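Local coordinates for protein bifunctional pinoresinol-lariciresinol reductase 1 (PDB 1QYD) that reduces pinoresinol to lariciresinol and (-)-lariciresinol to (+)-secoisolariciresinol in lignan biosynthesis, using the 4R-hydride of NADPH, at residues I20-I25 against K53-K58; D72-V77 against L97-A102; S167-D172 against C270-I275. One frame throughout, in Å; residues are numbered along the deposited sequence.

Interaction 1 (I20-I25 against K53-K58)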
ATOM      1  N   ILE A  20      17.419  -4.873  19.010  1.00 13.73           N
ATOM      2  CA  ILE A  20      17.235  -3.591  19.675  1.00 12.81           C
ATOM      3  C   ILE A  20      16.784  -3.921  21.097  1.00 16.48           C
ATOM      4  O   ILE A  20      17.500  -3.560  22.025  1.00 18.30           O
ATOM      5  CB  ILE A  20      16.169  -2.785  18.902  1.00  9.68           C
ATOM      6  CG1 ILE A  20      16.636  -2.488  17.503  1.00  2.00           C
ATOM      7  CG2 ILE A  20      15.935  -1.452  19.586  1.00 15.63           C
ATOM      8  CD1 ILE A  20      15.509  -2.087  16.575  1.00  2.00           C
ATOM      9  N   VAL A  21      15.672  -4.657  21.306  1.00 18.73           N
ATOM     10  CA  VAL A  21      15.206  -5.108  22.623  1.00 18.90           C
ATOM     11  C   VAL A  21      16.285  -5.734  23.505  1.00 17.51           C
ATOM     12  O   VAL A  21      16.469  -5.229  24.609  1.00 21.51           O
ATOM     13  CB  VAL A  21      14.036  -6.140  22.490  1.00 19.19           C
ATOM     14  CG1 VAL A  21      13.561  -6.560  23.870  1.00 17.49           C
ATOM     15  CG2 VAL A  21      12.825  -5.537  21.834  1.00 16.93           C
ATOM     16  N   ASN A  22      17.038  -6.778  23.130  1.00 18.50           N
ATOM     17  CA  ASN A  22      18.018  -7.276  24.081  1.00 24.90           C
ATOM     18  C   ASN A  22      19.161  -6.295  24.286  1.00 21.03           C
ATOM     19  O   ASN A  22      19.818  -6.323  25.321  1.00 17.97           O
ATOM     20  CB  ASN A  22      18.607  -8.626  23.651  1.00 35.04           C
ATOM     21  CG  ASN A  22      18.962  -9.470  24.900  1.00 45.33           C
ATOM     22  OD1 ASN A  22      19.775  -9.106  25.768  1.00 47.34           O
ATOM     23  ND2 ASN A  22      18.330 -10.638  25.040  1.00 47.78           N
ATOM     24  N   ALA A  23      19.397  -5.380  23.352  1.00 17.33           N
ATOM     25  CA  ALA A  23      20.420  -4.360  23.530  1.00 16.97           C
ATOM     26  C   ALA A  23      20.063  -3.433  24.686  1.00 20.20           C
ATOM     27  O   ALA A  23      20.899  -3.194  25.552  1.00 23.95           O
ATOM     28  CB  ALA A  23      20.560  -3.523  22.265  1.00 16.41           C
ATOM     29  N   SER A  24      18.812  -2.942  24.714  1.00 16.34           N
ATOM     30  CA  SER A  24      18.248  -2.132  25.775  1.00  7.72           C
ATOM     31  C   SER A  24      18.516  -2.706  27.148  1.00 13.51           C
ATOM     32  O   SER A  24      19.194  -2.136  28.006  1.00 15.86           O
ATOM     33  CB  SER A  24      16.778  -2.047  25.579  1.00 12.06           C
ATOM     34  OG  SER A  24      16.318  -1.004  24.757  1.00 20.31           O
ATOM     35  N   ILE A  25      18.008  -3.935  27.303  1.00 18.47           N
ATOM     36  CA  ILE A  25      18.118  -4.661  28.550  1.00 17.09           C
ATOM     37  C   ILE A  25      19.605  -4.800  28.855  1.00 17.04           C
ATOM     38  O   ILE A  25      20.031  -4.149  29.802  1.00 22.19           O
ATOM     39  CB  ILE A  25      17.304  -5.994  28.353  1.00 14.00           C
ATOM     40  CG1 ILE A  25      15.837  -5.665  28.039  1.00 12.00           C
ATOM     41  CG2 ILE A  25      17.248  -6.806  29.630  1.00 10.51           C
ATOM     42  CD1 ILE A  25      14.871  -6.867  27.836  1.00 14.29           C
ATOM     43  N   LYS A  53      10.286 -10.650  28.937  1.00 19.11           N
ATOM     44  CA  LYS A  53       9.795 -10.369  30.272  1.00 15.42           C
ATOM     45  C   LYS A  53      10.600 -11.096  31.325  1.00 16.38           C
ATOM     46  O   LYS A  53      10.805 -10.497  32.368  1.00 23.05           O
ATOM     47  CB  LYS A  53       8.338 -10.773  30.272  1.00 17.81           C
ATOM     48  CG  LYS A  53       7.371 -10.389  31.386  1.00 14.35           C
ATOM     49  CD  LYS A  53       6.634 -11.690  31.673  1.00  9.27           C
ATOM     50  CE  LYS A  53       5.332 -11.476  32.344  1.00 10.75           C
ATOM     51  NZ  LYS A  53       4.449 -10.822  31.398  1.00 21.61           N
ATOM     52  N   GLN A  54      11.107 -12.333  31.192  1.00 20.05           N
ATOM     53  CA  GLN A  54      11.928 -12.910  32.269  1.00 20.75           C
ATOM     54  C   GLN A  54      13.388 -12.449  32.346  1.00 21.05           C
ATOM     55  O   GLN A  54      14.229 -12.993  33.069  1.00 16.08           O
ATOM     56  CB  GLN A  54      11.895 -14.422  32.178  1.00 28.53           C
ATOM     57  CG  GLN A  54      12.386 -15.137  30.926  1.00 36.77           C
ATOM     58  CD  GLN A  54      12.267 -16.659  31.102  1.00 48.05           C
ATOM     59  OE1 GLN A  54      11.172 -17.246  31.150  1.00 46.26           O
ATOM     60  NE2 GLN A  54      13.411 -17.339  31.236  1.00 47.75           N
ATOM     61  N   LEU A  55      13.652 -11.410  31.541  1.00 21.96           N
ATOM     62  CA  LEU A  55      14.898 -10.659  31.518  1.00 22.39           C
ATOM     63  C   LEU A  55      14.750  -9.327  32.230  1.00 21.30           C
ATOM     64  O   LEU A  55      15.743  -8.717  32.640  1.00 23.26           O
ATOM     65  CB  LEU A  55      15.343 -10.345  30.124  1.00 22.44           C
ATOM     66  CG  LEU A  55      15.986 -11.462  29.386  1.00 23.90           C
ATOM     67  CD1 LEU A  55      16.203 -11.008  27.951  1.00 29.65           C
ATOM     68  CD2 LEU A  55      17.271 -11.874  30.112  1.00 17.15           C
ATOM     69  N   GLY A  56      13.502  -8.862  32.348  1.00 15.18           N
ATOM     70  CA  GLY A  56      13.244  -7.675  33.119  1.00 10.29           C
ATOM     71  C   GLY A  56      12.423  -6.679  32.351  1.00 11.17           C
ATOM     72  O   GLY A  56      12.229  -5.552  32.810  1.00 19.89           O
ATOM     73  N   ALA A  57      11.941  -7.043  31.174  1.00  7.95           N
ATOM     74  CA  ALA A  57      11.101  -6.128  30.432  1.00 14.73           C
ATOM     75  C   ALA A  57       9.699  -6.117  30.994  1.00 23.16           C
ATOM     76  O   ALA A  57       9.186  -7.086  31.584  1.00 31.37           O
ATOM     77  CB  ALA A  57      10.966  -6.512  28.974  1.00 10.66           C
ATOM     78  N   LYS A  58       9.112  -4.943  30.766  1.00 22.00           N
ATOM     79  CA  LYS A  58       7.736  -4.670  31.129  1.00 18.51           C
ATOM     80  C   LYS A  58       6.927  -4.757  29.836  1.00 19.52           C
ATOM     81  O   LYS A  58       7.373  -4.191  28.840  1.00 24.10           O
ATOM     82  CB  LYS A  58       7.751  -3.290  31.779  1.00 15.19           C
ATOM     83  CG  LYS A  58       8.448  -3.403  33.137  1.00 15.60           C
ATOM     84  CD  LYS A  58       8.705  -2.059  33.804  1.00 18.26           C
ATOM     85  CE  LYS A  58       9.437  -2.332  35.120  1.00 25.28           C
ATOM     86  NZ  LYS A  58      10.043  -1.134  35.677  1.00 23.39           N
TER
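I25, in the last turn of helix 17-26, reaches across to L55 and A57 in the loop that joins helix 43-53 to strand 58-60. Both branches touch: CG2 on L55, CD1 chiefly on A57. CG2 lies against the stem of L55, 4.0 Å from L55 CB, and beside the L55 carbonyl, 3.9 Å from L55 O. The longer arm ends on the methyl of the buried A57, with I25 CD1 4.1 Å from A57 CB. The first torsion is consistent with this: CG2 stands anti to the backbone N while CG1 lies beside it (chi1 -60°), and CD1 then extends the chain. The side chains of I25 and L55 cross at about a right angle. One turn back along the helix, N22 takes up the other end of L55, its amide ND2 coming to 3.6 Å from L55 CD1, a van der Waals contact with a methyl.

The loop is shaped by a type I turn from K53 to G56, closed by the hydrogen bond from G56 N to K53 O (3.2 Å). Beyond it the chain runs into strand 58-60, where K58 pairs with T31 and V33. Helix 17-26 follows the glycine-rich turn, inferred to bind NADP, of a Rossmann-type fold. V21 seats it on I9 and V33, and S24 on V7, I9 and T31. I25 also touches T31, linking strand 31-34 to the 53-58 loop. No hydrogen bond or salt bridge joins 20-25 to 53-58: the contact is held by dispersion between partly exposed side chains and the methyl of buried A57, so shape rather than polar pairing sets its geometry.

Interaction 2 (D72-V77 against L97-A102)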
ATOM      1  N   ASP A  72      -0.750   7.472  27.168  1.00  9.70           N
ATOM      2  CA  ASP A  72      -0.595   7.145  28.577  1.00 11.87           C
ATOM      3  C   ASP A  72       0.762   6.524  28.771  1.00 17.37           C
ATOM      4  O   ASP A  72       1.567   6.980  29.584  1.00 18.65           O
ATOM      5  CB  ASP A  72      -1.596   6.106  29.108  1.00 11.30           C
ATOM      6  CG  ASP A  72      -3.048   6.467  29.312  1.00 10.71           C
ATOM      7  OD1 ASP A  72      -3.859   5.557  29.449  1.00 16.59           O
ATOM      8  OD2 ASP A  72      -3.378   7.644  29.347  1.00 19.28           O
ATOM      9  N   ALA A  73       0.922   5.502  27.901  1.00 20.93           N
ATOM     10  CA  ALA A  73       2.070   4.614  27.798  1.00 18.68           C
ATOM     11  C   ALA A  73       3.399   5.351  27.609  1.00 15.01           C
ATOM     12  O   ALA A  73       4.355   5.098  28.339  1.00  9.81           O
ATOM     13  CB  ALA A  73       1.796   3.635  26.618  1.00 14.39           C
ATOM     14  N   LEU A  74       3.375   6.313  26.668  1.00 11.52           N
ATOM     15  CA  LEU A  74       4.505   7.123  26.249  1.00 10.09           C
ATOM     16  C   LEU A  74       4.923   8.103  27.305  1.00 11.89           C
ATOM     17  O   LEU A  74       6.076   8.530  27.338  1.00 13.31           O
ATOM     18  CB  LEU A  74       4.184   7.914  24.975  1.00  8.49           C
ATOM     19  CG  LEU A  74       3.613   7.191  23.750  1.00  5.11           C
ATOM     20  CD1 LEU A  74       2.919   8.188  22.855  1.00  8.57           C
ATOM     21  CD2 LEU A  74       4.679   6.520  22.978  1.00 14.71           C
ATOM     22  N   LYS A  75       3.976   8.485  28.170  1.00 18.03           N
ATOM     23  CA  LYS A  75       4.290   9.390  29.258  1.00 18.68           C
ATOM     24  C   LYS A  75       5.173   8.700  30.268  1.00 18.74           C
ATOM     25  O   LYS A  75       5.894   9.353  31.036  1.00 23.99           O
ATOM     26  CB  LYS A  75       3.030   9.877  29.948  1.00 18.44           C
ATOM     27  CG  LYS A  75       2.215  10.930  29.187  1.00 21.96           C
ATOM     28  CD  LYS A  75       2.934  12.236  28.883  1.00 26.32           C
ATOM     29  CE  LYS A  75       3.139  13.152  30.090  1.00 35.55           C
ATOM     30  NZ  LYS A  75       3.971  14.312  29.786  1.00 33.06           N
ATOM     31  N   GLN A  76       5.220   7.367  30.228  1.00 20.77           N
ATOM     32  CA  GLN A  76       6.036   6.629  31.192  1.00 18.14           C
ATOM     33  C   GLN A  76       7.491   6.513  30.765  1.00 13.25           C
ATOM     34  O   GLN A  76       8.362   6.169  31.563  1.00 10.13           O
ATOM     35  CB  GLN A  76       5.497   5.215  31.409  1.00 18.67           C
ATOM     36  CG  GLN A  76       3.997   5.061  31.664  1.00 27.53           C
ATOM     37  CD  GLN A  76       3.362   6.011  32.676  1.00 28.72           C
ATOM     38  OE1 GLN A  76       3.805   6.199  33.820  1.00 21.35           O
ATOM     39  NE2 GLN A  76       2.269   6.597  32.174  1.00 27.26           N
ATOM     40  N   VAL A  77       7.749   6.822  29.496  1.00 10.87           N
ATOM     41  CA  VAL A  77       9.088   6.694  28.967  1.00 15.48           C
ATOM     42  C   VAL A  77       9.721   7.939  28.306  1.00 18.20           C
ATOM     43  O   VAL A  77       9.067   8.889  27.881  1.00 22.86           O
ATOM     44  CB  VAL A  77       9.060   5.493  27.994  1.00 13.67           C
ATOM     45  CG1 VAL A  77       8.661   4.205  28.703  1.00 14.47           C
ATOM     46  CG2 VAL A  77       8.081   5.786  26.886  1.00 14.76           C
ATOM     47  N   LEU A  97       2.547   6.714  11.939  1.00  8.67           N
ATOM     48  CA  LEU A  97       2.004   8.074  11.867  1.00  5.84           C
ATOM     49  C   LEU A  97       1.142   8.378  13.087  1.00  9.56           C
ATOM     50  O   LEU A  97       1.326   9.405  13.740  1.00  8.59           O
ATOM     51  CB  LEU A  97       1.231   8.208  10.551  1.00  2.00           C
ATOM     52  CG  LEU A  97       2.175   8.334   9.309  1.00  2.93           C
ATOM     53  CD1 LEU A  97       1.429   8.139   8.022  1.00  6.96           C
ATOM     54  CD2 LEU A  97       2.767   9.728   9.234  1.00  2.00           C
ATOM     55  N   LYS A  98       0.292   7.397  13.439  1.00 11.76           N
ATOM     56  CA  LYS A  98      -0.475   7.298  14.674  1.00  8.77           C
ATOM     57  C   LYS A  98       0.462   7.438  15.858  1.00 10.19           C
ATOM     58  O   LYS A  98       0.195   8.236  16.742  1.00 14.96           O
ATOM     59  CB  LYS A  98      -1.144   5.939  14.830  1.00 18.91           C
ATOM     60  CG  LYS A  98      -1.946   5.404  13.651  1.00 22.04           C
ATOM     61  CD  LYS A  98      -2.712   4.191  14.122  1.00 22.60           C
ATOM     62  CE  LYS A  98      -3.822   3.865  13.135  1.00 26.95           C
ATOM     63  NZ  LYS A  98      -3.307   3.285  11.908  1.00 36.63           N
ATOM     64  N   LEU A  99       1.552   6.677  15.910  1.00  5.90           N
ATOM     65  CA  LEU A  99       2.571   6.870  16.941  1.00 10.33           C
ATOM     66  C   LEU A  99       3.252   8.254  16.944  1.00 13.88           C
ATOM     67  O   LEU A  99       3.724   8.686  17.989  1.00 14.04           O
ATOM     68  CB  LEU A  99       3.559   5.717  16.742  1.00 10.36           C
ATOM     69  CG  LEU A  99       4.783   5.372  17.581  1.00  9.44           C
ATOM     70  CD1 LEU A  99       4.543   5.366  19.071  1.00 12.95           C
ATOM     71  CD2 LEU A  99       5.179   3.984  17.146  1.00 10.55           C
ATOM     72  N   VAL A 100       3.308   9.019  15.833  1.00 21.15           N
ATOM     73  CA  VAL A 100       3.872  10.385  15.766  1.00 22.87           C
ATOM     74  C   VAL A 100       2.888  11.445  16.298  1.00 18.67           C
ATOM     75  O   VAL A 100       3.242  12.429  16.952  1.00 11.29           O
ATOM     76  CB  VAL A 100       4.268  10.712  14.291  1.00 22.72           C
ATOM     77  CG1 VAL A 100       4.823  12.129  14.184  1.00 20.44           C
ATOM     78  CG2 VAL A 100       5.350   9.751  13.822  1.00 17.48           C
ATOM     79  N   GLU A 101       1.632  11.190  15.934  1.00 17.98           N
ATOM     80  CA  GLU A 101       0.456  11.877  16.426  1.00 15.51           C
ATOM     81  C   GLU A 101       0.406  11.681  17.942  1.00 19.40           C
ATOM     82  O   GLU A 101       0.149  12.639  18.664  1.00 26.58           O
ATOM     83  CB  GLU A 101      -0.800  11.275  15.784  1.00 12.78           C
ATOM     84  CG  GLU A 101      -1.345  11.873  14.475  1.00 26.10           C
ATOM     85  CD  GLU A 101      -0.587  11.770  13.134  1.00 41.40           C
ATOM     86  OE1 GLU A 101       0.637  11.998  13.074  1.00 49.43           O
ATOM     87  OE2 GLU A 101      -1.251  11.487  12.119  1.00 46.73           O
ATOM     88  N   ALA A 102       0.653  10.472  18.481  1.00 14.24           N
ATOM     89  CA  ALA A 102       0.672  10.227  19.913  1.00 13.52           C
ATOM     90  C   ALA A 102       1.881  10.795  20.653  1.00 14.82           C
ATOM     91  O   ALA A 102       1.842  11.020  21.857  1.00 23.52           O
ATOM     92  CB  ALA A 102       0.626   8.739  20.162  1.00 14.32           C
TER
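L74, on helix 67-74, points its side chain at helix 96-105 and meets it with both methyls. From CB, the chain leaves with CG beside the backbone N and anti to the carbonyl carbon (chi1 -51°), a setting that carries the fork of the leucine toward the other helix. CB and CG serve as the stem, and the touching is done by the two tips. CD1 rests on A102: it is 3.6 Å from A102 CB and also lies close to that residue's backbone carbonyl. CD2 turns to the neighbouring turn of the same helix and comes within 4.1 Å of L99 CD1. L99 reaches it by a different route, its CG anti to the backbone N (chi1 -176°), and the two leucine side chains cross obliquely. L74 thus spans A102 and L99, one turn apart on helix 96-105, and all three residues are buried.

After L74 the chain folds through a type I turn from L74 to V77, closed by the hydrogen bond from V77 N to L74 O at 3.2 Å. Within this bend Q76 curls back so that its NE2 donates to D72 O at 2.7 Å, approaching from above the carbonyl plane, 42° out of it. On helix 96-105, K98 forms a salt bridge with E95 and packs on K266 of the second subunit.

Strand 7-10 receives both leucines, L74 touching L8 and L99 touching V10, while L97 and V100 face helix 133-147. Two helices packed through small and branched apolar residues form part of one helical layer on a parallel sheet of strand order 3-2-1-4-5, as in a Rossmann-type NADP-binding domain.

Interaction 3 (S167-D172 against C270-I275)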
ATOM      1  N   SER A 167      22.869 -15.572   2.504  1.00 17.81           N
ATOM      2  CA  SER A 167      22.538 -15.903   1.139  1.00 22.60           C
ATOM      3  C   SER A 167      23.666 -15.665   0.129  1.00 24.63           C
ATOM      4  O   SER A 167      23.648 -16.287  -0.936  1.00 26.81           O
ATOM      5  CB  SER A 167      21.341 -15.084   0.731  1.00 19.43           C
ATOM      6  OG  SER A 167      21.657 -13.723   1.022  1.00 27.78           O
ATOM      7  N   LEU A 168      24.624 -14.778   0.488  1.00 24.29           N
ATOM      8  CA  LEU A 168      25.708 -14.208  -0.336  1.00 24.23           C
ATOM      9  C   LEU A 168      25.157 -13.244  -1.402  1.00 22.48           C
ATOM     10  O   LEU A 168      25.869 -12.745  -2.269  1.00 27.44           O
ATOM     11  CB  LEU A 168      26.536 -15.334  -0.993  1.00 17.86           C
ATOM     12  CG  LEU A 168      28.035 -15.460  -0.693  1.00 15.97           C
ATOM     13  CD1 LEU A 168      28.350 -15.134   0.734  1.00  7.25           C
ATOM     14  CD2 LEU A 168      28.469 -16.889  -0.995  1.00 11.46           C
ATOM     15  N   ALA A 169      23.867 -12.921  -1.182  1.00 19.07           N
ATOM     16  CA  ALA A 169      22.944 -12.044  -1.888  1.00 15.74           C
ATOM     17  C   ALA A 169      22.190 -12.654  -3.074  1.00 18.03           C
ATOM     18  O   ALA A 169      21.836 -11.983  -4.055  1.00 14.90           O
ATOM     19  CB  ALA A 169      23.706 -10.802  -2.334  1.00 15.74           C
ATOM     20  N   GLN A 170      21.832 -13.946  -2.952  1.00 19.07           N
ATOM     21  CA  GLN A 170      21.226 -14.629  -4.078  1.00 18.85           C
ATOM     22  C   GLN A 170      19.727 -14.651  -4.187  1.00 21.05           C
ATOM     23  O   GLN A 170      18.962 -14.888  -3.249  1.00 28.05           O
ATOM     24  CB  GLN A 170      21.755 -16.039  -4.122  1.00 19.24           C
ATOM     25  CG  GLN A 170      22.788 -16.071  -5.259  1.00 25.32           C
ATOM     26  CD  GLN A 170      24.253 -16.057  -4.863  1.00 17.61           C
ATOM     27  OE1 GLN A 170      25.049 -15.198  -5.227  1.00 25.51           O
ATOM     28  NE2 GLN A 170      24.674 -17.064  -4.132  1.00 21.82           N
ATOM     29  N   LEU A 171      19.387 -14.402  -5.450  1.00 23.03           N
ATOM     30  CA  LEU A 171      18.046 -14.249  -6.002  1.00 23.67           C
ATOM     31  C   LEU A 171      17.050 -15.335  -5.676  1.00 24.18           C
ATOM     32  O   LEU A 171      15.910 -15.259  -6.156  1.00 25.72           O
ATOM     33  CB  LEU A 171      18.060 -14.162  -7.560  1.00 28.59           C
ATOM     34  CG  LEU A 171      18.806 -13.139  -8.427  1.00 26.34           C
ATOM     35  CD1 LEU A 171      18.387 -13.293  -9.869  1.00 24.25           C
ATOM     36  CD2 LEU A 171      18.458 -11.738  -8.003  1.00 31.12           C
ATOM     37  N   ASP A 172      17.500 -16.360  -4.934  1.00 25.84           N
ATOM     38  CA  ASP A 172      16.697 -17.537  -4.633  1.00 29.93           C
ATOM     39  C   ASP A 172      16.086 -17.571  -3.248  1.00 30.86           C
ATOM     40  O   ASP A 172      15.162 -18.351  -2.983  1.00 33.55           O
ATOM     41  CB  ASP A 172      17.530 -18.832  -4.856  1.00 23.49           C
ATOM     42  CG  ASP A 172      18.815 -19.058  -4.080  1.00 24.59           C
ATOM     43  OD1 ASP A 172      19.153 -18.322  -3.160  1.00 32.14           O
ATOM     44  OD2 ASP A 172      19.506 -20.008  -4.406  1.00 30.60           O
ATOM     45  N   CYS A 270      15.730  -4.631  -7.297  1.00 31.92           N
ATOM     46  CA  CYS A 270      15.583  -3.166  -7.364  1.00 34.18           C
ATOM     47  C   CYS A 270      15.398  -2.603  -5.984  1.00 35.18           C
ATOM     48  O   CYS A 270      14.434  -1.952  -5.581  1.00 42.45           O
ATOM     49  CB  CYS A 270      14.398  -2.645  -8.236  1.00 31.23           C
ATOM     50  SG  CYS A 270      12.680  -2.812  -7.704  1.00 24.49           S
ATOM     51  N   HIS A 271      16.498  -2.899  -5.314  1.00 33.33           N
ATOM     52  CA  HIS A 271      16.774  -2.651  -3.915  1.00 32.55           C
ATOM     53  C   HIS A 271      18.092  -3.381  -3.926  1.00 30.09           C
ATOM     54  O   HIS A 271      19.147  -2.788  -3.787  1.00 30.00           O
ATOM     55  CB  HIS A 271      15.662  -3.313  -3.090  1.00 36.05           C
ATOM     56  CG  HIS A 271      15.978  -3.915  -1.740  1.00 38.86           C
ATOM     57  ND1 HIS A 271      15.584  -5.123  -1.363  1.00 42.13           N
ATOM     58  CD2 HIS A 271      16.669  -3.327  -0.713  1.00 44.24           C
ATOM     59  CE1 HIS A 271      16.013  -5.279  -0.136  1.00 47.55           C
ATOM     60  NE2 HIS A 271      16.664  -4.201   0.255  1.00 46.39           N
ATOM     61  N   LEU A 272      18.048  -4.672  -4.223  1.00 28.40           N
ATOM     62  CA  LEU A 272      19.236  -5.465  -4.453  1.00 23.61           C
ATOM     63  C   LEU A 272      19.950  -4.929  -5.682  1.00 22.86           C
ATOM     64  O   LEU A 272      21.138  -5.157  -5.898  1.00 25.82           O
ATOM     65  CB  LEU A 272      18.781  -6.863  -4.664  1.00 19.53           C
ATOM     66  CG  LEU A 272      19.743  -7.969  -4.882  1.00 11.57           C
ATOM     67  CD1 LEU A 272      20.574  -8.221  -3.656  1.00  9.26           C
ATOM     68  CD2 LEU A 272      18.928  -9.199  -5.202  1.00 14.01           C
ATOM     69  N   TYR A 273      19.179  -4.222  -6.505  1.00 22.14           N
ATOM     70  CA  TYR A 273      19.693  -3.574  -7.677  1.00 24.31           C
ATOM     71  C   TYR A 273      20.088  -2.132  -7.354  1.00 22.30           C
ATOM     72  O   TYR A 273      20.852  -1.529  -8.098  1.00 24.73           O
ATOM     73  CB  TYR A 273      18.613  -3.710  -8.775  1.00 31.35           C
ATOM     74  CG  TYR A 273      18.534  -5.143  -9.375  1.00 44.99           C
ATOM     75  CD1 TYR A 273      18.780  -5.344 -10.745  1.00 47.94           C
ATOM     76  CD2 TYR A 273      18.281  -6.282  -8.589  1.00 49.52           C
ATOM     77  CE1 TYR A 273      18.780  -6.625 -11.316  1.00 48.89           C
ATOM     78  CE2 TYR A 273      18.283  -7.572  -9.149  1.00 49.74           C
ATOM     79  CZ  TYR A 273      18.536  -7.737 -10.512  1.00 51.02           C
ATOM     80  OH  TYR A 273      18.572  -9.008 -11.073  1.00 57.24           O
ATOM     81  N   GLN A 274      19.659  -1.537  -6.234  1.00 18.44           N
ATOM     82  CA  GLN A 274      20.124  -0.218  -5.816  1.00  9.92           C
ATOM     83  C   GLN A 274      21.381  -0.422  -4.989  1.00 13.71           C
ATOM     84  O   GLN A 274      22.268   0.416  -5.042  1.00 16.56           O
ATOM     85  CB  GLN A 274      19.114   0.484  -4.942  1.00 11.59           C
ATOM     86  CG  GLN A 274      17.645   0.395  -5.346  1.00 14.39           C
ATOM     87  CD  GLN A 274      17.137   1.187  -6.543  1.00 17.52           C
ATOM     88  OE1 GLN A 274      17.677   2.210  -6.978  1.00 28.15           O
ATOM     89  NE2 GLN A 274      16.013   0.727  -7.081  1.00 19.61           N
ATOM     90  N   ILE A 275      21.463  -1.492  -4.172  1.00 18.36           N
ATOM     91  CA  ILE A 275      22.648  -1.940  -3.419  1.00 19.01           C
ATOM     92  C   ILE A 275      23.885  -2.294  -4.320  1.00 21.64           C
ATOM     93  O   ILE A 275      24.983  -1.731  -4.186  1.00 17.89           O
ATOM     94  CB  ILE A 275      22.279  -3.205  -2.557  1.00 10.70           C
ATOM     95  CG1 ILE A 275      21.241  -2.902  -1.534  1.00 15.30           C
ATOM     96  CG2 ILE A 275      23.465  -3.673  -1.746  1.00 10.50           C
ATOM     97  CD1 ILE A 275      20.790  -4.193  -0.811  1.00 14.71           C
TER
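The 167-172 loop passes helix 272-275 with A169 and L272 nearest, their CA atoms 8.0 Å apart, and both L168 and A169 have positive phi. L272 occupies the middle of the contact. Its CG stands anti to the backbone N (chi1 -178°), and the fork faces the loop. CD1 lies against A169, 4.0 Å from A169 O. The other tip, L272 CD2, meets L171 CD2 at 3.8 Å. That same L171 methyl comes to the edge of the Y273 ring, near its plane, 4.3 Å from Y273 CE2 and 4.1 Å from Y273 OH; the two side chains cross at about a right angle.

Further contacts hold each side. In an ST turn, S167 OG accepts from A169 N at 3.2 Å, and A169 O is hydrogen-bonded to the hydroxyl of Y185. On the helix, H271 O receives both Q274 N and I275 N, and the Y273 ring meets that of F277. The arrangement is a buried, mainly apolar seam between a loop and a short helix of this NmrA-type reductase, and L272 directly follows the helix N-cap, H271, the residue inferred to bind substrate.

How the interactions relate
Interactions 1 and 2 both belong to the Rossmann part of the chain, where helices 17-26, 67-74 and 96-105 lie against the parallel sheet; strand 7-10 touches residues of both. Their centres are 20 Å apart and their nearest atoms about 8 Å apart. Interaction 3 lies on the opposite side of the chain's centre from each, at centre distances of 32 and 36 Å, and joins a loop to a short helix. All three are mainly apolar, with no hydrogen bond across. Interaction 1 is partly open and includes an amide against a methyl; interaction 2 is buried, with leucine methyls on an alanine methyl and its carbonyl; interaction 3, also buried, adds a tyrosine edge.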